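Local coordinates for Alpha/beta hydrolase fold protein (Nakamurella multipartita, PDB 4Y7D), which probably acts as a hydrolase of the alpha/beta hydrolase fold, its specific substrate not being established, at residues 41-53 with 63-75. Sequence-based numbering, arbitrary orientation.
Sequences GSPGGHDAGLAMA and AIVVDRPGYFGTP
His46 and Asp67 grip each other where helix 46-58 begins, close to the C-terminal side of strand 62-66, within a beta-alpha-beta unit of this alpha/beta hydrolase fold. The carboxylate of Asp67 takes two bonds from one residue: OD2 offers its syn lone pair to His46 ND1 (2.7 Å, nearly straight), while OD1 is met from above the carboxylate plane by His46 N (2.6 Å, a bent bond). His46 can use both donors because its CG sits between the backbone N and carbonyl carbon (chi1 64°), which brings ND1 to the same side as the backbone N, both facing the carboxylate. The Phe72 ring is inclined 47° to the imidazole, its CD2 3.6 Å from His46 CE1, and presents its edge to Asp47 OD1; Asp47 OD2 pairs with Arg216. Farther along the helix, Gly49 lets Val65 CG1 press tightly to 3.5 Å from Gly49 CA, while Leu50 CD2 touches Val65 CG2. Against the loop before the helix, Tyr71 lies alongside the Pro43-Gly44 backbone, CE1 3.5 Å from Gly44 N; its hydroxyl, Ser42 OG and Arg68 NH1 (a salt bridge) converge on Asp223 OD2. Arg68 NH1 also reaches Gly41 O (3.1 Å), approaching from above the carbonyl plane.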
loop_
_atom_site.group_PDB
_atom_site.type_symbol
_atom_site.label_atom_id
_atom_site.label_comp_id
_atom_site.label_asym_id
_atom_site.label_seq_id
_atom_site.Cartn_x
_atom_site.Cartn_y
_atom_site.Cartn_z
ATOM N N GLY A 41 -0.348 -3.275 0.786
ATOM C CA GLY A 41 0.680 -4.106 0.204
ATOM C C GLY A 41 0.779 -5.523 0.723
ATOM O O GLY A 41 -0.204 -6.099 1.201
ATOM N N SER A 42 1.972 -6.093 0.593
ATOM C CA SER A 42 2.154 -7.536 0.741
ATOM C C SER A 42 3.271 -7.857 1.731
ATOM O O SER A 42 4.440 -7.626 1.404
ATOM C CB SER A 42 2.544 -8.150 -0.584
ATOM O OG SER A 42 1.642 -7.900 -1.634
ATOM N N PRO A 43 2.949 -8.381 2.926
ATOM C CA PRO A 43 1.585 -8.564 3.456
ATOM C C PRO A 43 1.022 -7.235 3.930
ATOM O O PRO A 43 1.695 -6.210 3.881
ATOM C CB PRO A 43 1.813 -9.442 4.677
ATOM C CG PRO A 43 3.135 -8.957 5.197
ATOM C CD PRO A 43 3.962 -8.713 3.945
ATOM N N GLY A 44 -0.215 -7.273 4.416
ATOM C CA GLY A 44 -0.879 -6.085 4.910
ATOM C C GLY A 44 -2.248 -6.496 5.401
ATOM O O GLY A 44 -2.502 -7.633 5.826
ATOM N N GLY A 45 -3.128 -5.533 5.408
ATOM C CA GLY A 45 -4.462 -5.707 5.906
ATOM C C GLY A 45 -5.007 -4.362 6.269
ATOM O O GLY A 45 -4.364 -3.354 6.046
ATOM N N HIS A 46 -6.166 -4.345 6.912
ATOM C CA HIS A 46 -6.791 -3.042 7.166
ATOM C C HIS A 46 -6.010 -2.182 8.165
ATOM O O HIS A 46 -6.186 -0.987 8.233
ATOM C CB HIS A 46 -8.251 -3.236 7.610
ATOM C CG HIS A 46 -8.383 -3.957 8.917
ATOM N ND1 HIS A 46 -8.689 -5.292 8.995
ATOM C CD2 HIS A 46 -8.208 -3.534 10.199
ATOM C CE1 HIS A 46 -8.679 -5.672 10.268
ATOM N NE2 HIS A 46 -8.398 -4.613 11.016
ATOM N N ASP A 47 -5.176 -2.795 8.992
ATOM C CA ASP A 47 -4.306 -2.011 9.877
ATOM C C ASP A 47 -3.311 -1.157 9.099
ATOM O O ASP A 47 -3.198 0.037 9.355
ATOM C CB ASP A 47 -3.613 -2.879 10.925
ATOM C CG ASP A 47 -2.792 -4.060 10.322
ATOM O OD1 ASP A 47 -2.954 -4.543 9.148
ATOM O OD2 ASP A 47 -1.923 -4.530 11.098
ATOM N N ALA A 48 -2.622 -1.784 8.146
ATOM C CA ALA A 48 -1.722 -1.059 7.244
ATOM C C ALA A 48 -2.492 -0.041 6.453
ATOM O O ALA A 48 -2.054 1.090 6.294
ATOM C CB ALA A 48 -1.015 -2.017 6.292
ATOM N N GLY A 49 -3.622 -0.454 5.894
ATOM C CA GLY A 49 -4.440 0.465 5.105
ATOM C C GLY A 49 -4.892 1.689 5.882
ATOM O O GLY A 49 -4.884 2.790 5.356
ATOM N N LEU A 50 -5.310 1.515 7.122
ATOM C CA LEU A 50 -5.731 2.666 7.889
ATOM C C LEU A 50 -4.580 3.621 8.161
ATOM O O LEU A 50 -4.782 4.849 8.228
ATOM C CB LEU A 50 -6.346 2.210 9.233
ATOM C CG LEU A 50 -7.764 1.668 9.158
ATOM C CD1 LEU A 50 -8.175 0.914 10.424
ATOM C CD2 LEU A 50 -8.755 2.813 8.914
ATOM N N ALA A 51 -3.395 3.079 8.368
ATOM C CA ALA A 51 -2.212 3.902 8.581
ATOM C C ALA A 51 -1.890 4.695 7.310
ATOM O O ALA A 51 -1.644 5.910 7.360
ATOM C CB ALA A 51 -1.018 3.032 8.977
HETATM N N MSE A 52 -1.983 4.026 6.162
HETATM C CA MSE A 52 -1.855 4.700 4.854
HETATM C C MSE A 52 -2.898 5.832 4.678
HETATM O O MSE A 52 -2.595 6.866 4.080
HETATM C CB MSE A 52 -2.038 3.722 3.711
HETATM C CG MSE A 52 -0.923 2.679 3.579
HETATM SE SE MSE A 52 -1.485 1.249 2.306
HETATM C CE MSE A 52 -1.832 2.327 0.742
ATOM N N ALA A 53 -4.119 5.600 5.175
ATOM C CA ALA A 53 -5.270 6.475 4.942
ATOM C C ALA A 53 -5.323 7.657 5.873
ATOM O O ALA A 53 -6.125 8.584 5.620
ATOM C CB ALA A 53 -6.566 5.712 5.087
ATOM N N ALA A 63 -12.166 7.240 3.399
ATOM C CA ALA A 63 -11.411 6.079 2.915
ATOM C C ALA A 63 -12.207 4.782 3.044
ATOM O O ALA A 63 -12.953 4.588 4.019
ATOM C CB ALA A 63 -10.127 5.980 3.679
ATOM N N ILE A 64 -12.049 3.912 2.049
ATOM C CA ILE A 64 -12.595 2.598 2.022
ATOM C C ILE A 64 -11.356 1.699 2.055
ATOM O O ILE A 64 -10.675 1.568 1.065
ATOM C CB ILE A 64 -13.465 2.372 0.750
ATOM C CG1 ILE A 64 -14.643 3.362 0.732
ATOM C CG2 ILE A 64 -13.960 0.924 0.662
ATOM C CD1 ILE A 64 -15.209 3.601 -0.648
ATOM N N VAL A 65 -11.060 1.125 3.217
ATOM C CA VAL A 65 -9.769 0.434 3.410
ATOM C C VAL A 65 -10.061 -1.055 3.421
ATOM O O VAL A 65 -10.725 -1.535 4.359
ATOM C CB VAL A 65 -9.186 0.805 4.786
ATOM C CG1 VAL A 65 -7.901 0.028 5.058
ATOM C CG2 VAL A 65 -9.070 2.324 4.967
ATOM N N VAL A 66 -9.668 -1.761 2.360
ATOM C CA VAL A 66 -9.975 -3.181 2.266
ATOM C C VAL A 66 -8.950 -4.046 2.943
ATOM O O VAL A 66 -7.796 -3.636 3.082
ATOM C CB VAL A 66 -10.026 -3.668 0.789
ATOM C CG1 VAL A 66 -11.328 -3.216 0.159
ATOM C CG2 VAL A 66 -8.822 -3.180 -0.012
ATOM N N ASP A 67 -9.377 -5.252 3.310
ATOM C CA ASP A 67 -8.503 -6.410 3.487
ATOM C C ASP A 67 -8.552 -7.161 2.154
ATOM O O ASP A 67 -9.609 -7.611 1.740
ATOM C CB ASP A 67 -8.979 -7.309 4.614
ATOM C CG ASP A 67 -8.644 -6.783 5.979
ATOM O OD1 ASP A 67 -7.442 -6.555 6.223
ATOM O OD2 ASP A 67 -9.557 -6.611 6.848
ATOM N N ARG A 68 -7.432 -7.251 1.442
ATOM C CA ARG A 68 -7.406 -8.001 0.196
ATOM C C ARG A 68 -7.587 -9.477 0.482
ATOM O O ARG A 68 -7.344 -9.942 1.619
ATOM C CB ARG A 68 -6.144 -7.721 -0.614
ATOM C CG ARG A 68 -6.090 -6.266 -1.107
ATOM C CD ARG A 68 -5.052 -6.048 -2.198
ATOM N NE ARG A 68 -3.699 -6.157 -1.638
ATOM C CZ ARG A 68 -2.910 -7.210 -1.800
ATOM N NH1 ARG A 68 -1.748 -7.258 -1.191
ATOM N NH2 ARG A 68 -3.323 -8.230 -2.512
ATOM N N PRO A 69 -8.074 -10.212 -0.511
ATOM C CA PRO A 69 -8.277 -11.663 -0.330
ATOM C C PRO A 69 -7.074 -12.389 0.238
ATOM O O PRO A 69 -5.947 -12.199 -0.271
ATOM C CB PRO A 69 -8.617 -12.120 -1.734
ATOM C CG PRO A 69 -9.405 -10.948 -2.288
ATOM C CD PRO A 69 -8.634 -9.746 -1.809
ATOM N N GLY A 70 -7.343 -13.213 1.262
ATOM C CA GLY A 70 -6.325 -13.956 1.956
ATOM C C GLY A 70 -5.763 -13.273 3.166
ATOM O O GLY A 70 -4.957 -13.878 3.882
ATOM N N TYR A 71 -6.142 -12.008 3.405
ATOM C CA TYR A 71 -5.737 -11.283 4.549
ATOM C C TYR A 71 -6.898 -11.067 5.509
ATOM O O TYR A 71 -8.003 -10.633 5.127
ATOM C CB TYR A 71 -5.201 -9.933 4.142
ATOM C CG TYR A 71 -3.935 -10.036 3.334
ATOM C CD1 TYR A 71 -2.715 -10.231 3.966
ATOM C CD2 TYR A 71 -3.930 -9.940 1.923
ATOM C CE1 TYR A 71 -1.550 -10.270 3.252
ATOM C CE2 TYR A 71 -2.743 -10.000 1.183
ATOM C CZ TYR A 71 -1.553 -10.139 1.866
ATOM O OH TYR A 71 -0.360 -10.169 1.191
ATOM N N PHE A 72 -6.623 -11.367 6.771
ATOM C CA PHE A 72 -7.622 -11.290 7.824
ATOM C C PHE A 72 -8.930 -11.936 7.381
ATOM O O PHE A 72 -8.918 -13.097 7.026
ATOM C CB PHE A 72 -7.798 -9.851 8.311
ATOM C CG PHE A 72 -6.589 -9.294 9.045
ATOM C CD1 PHE A 72 -5.842 -10.092 9.902
ATOM C CD2 PHE A 72 -6.259 -7.940 8.943
ATOM C CE1 PHE A 72 -4.733 -9.581 10.564
ATOM C CE2 PHE A 72 -5.180 -7.409 9.649
ATOM C CZ PHE A 72 -4.426 -8.238 10.471
ATOM N N GLY A 73 -10.054 -11.186 7.395
ATOM C CA GLY A 73 -11.338 -11.831 7.140
ATOM C C GLY A 73 -11.792 -11.990 5.698
ATOM O O GLY A 73 -12.858 -12.594 5.465
ATOM N N THR A 74 -11.047 -11.450 4.736
ATOM C CA THR A 74 -11.476 -11.557 3.342
ATOM C C THR A 74 -11.027 -12.901 2.806
ATOM O O THR A 74 -9.829 -13.150 2.736
ATOM C CB THR A 74 -10.975 -10.426 2.479
ATOM O OG1 THR A 74 -11.389 -9.154 3.025
ATOM C CG2 THR A 74 -11.464 -10.547 1.076
ATOM N N PRO A 75 -11.961 -13.752 2.396
ATOM C CA PRO A 75 -11.515 -15.041 1.911
ATOM C C PRO A 75 -10.748 -14.950 0.610
ATOM O O PRO A 75 -11.023 -14.126 -0.233
ATOM C CB PRO A 75 -12.809 -15.850 1.724
ATOM C CG PRO A 75 -13.900 -14.875 1.722
ATOM C CD PRO A 75 -13.414 -13.585 2.304
#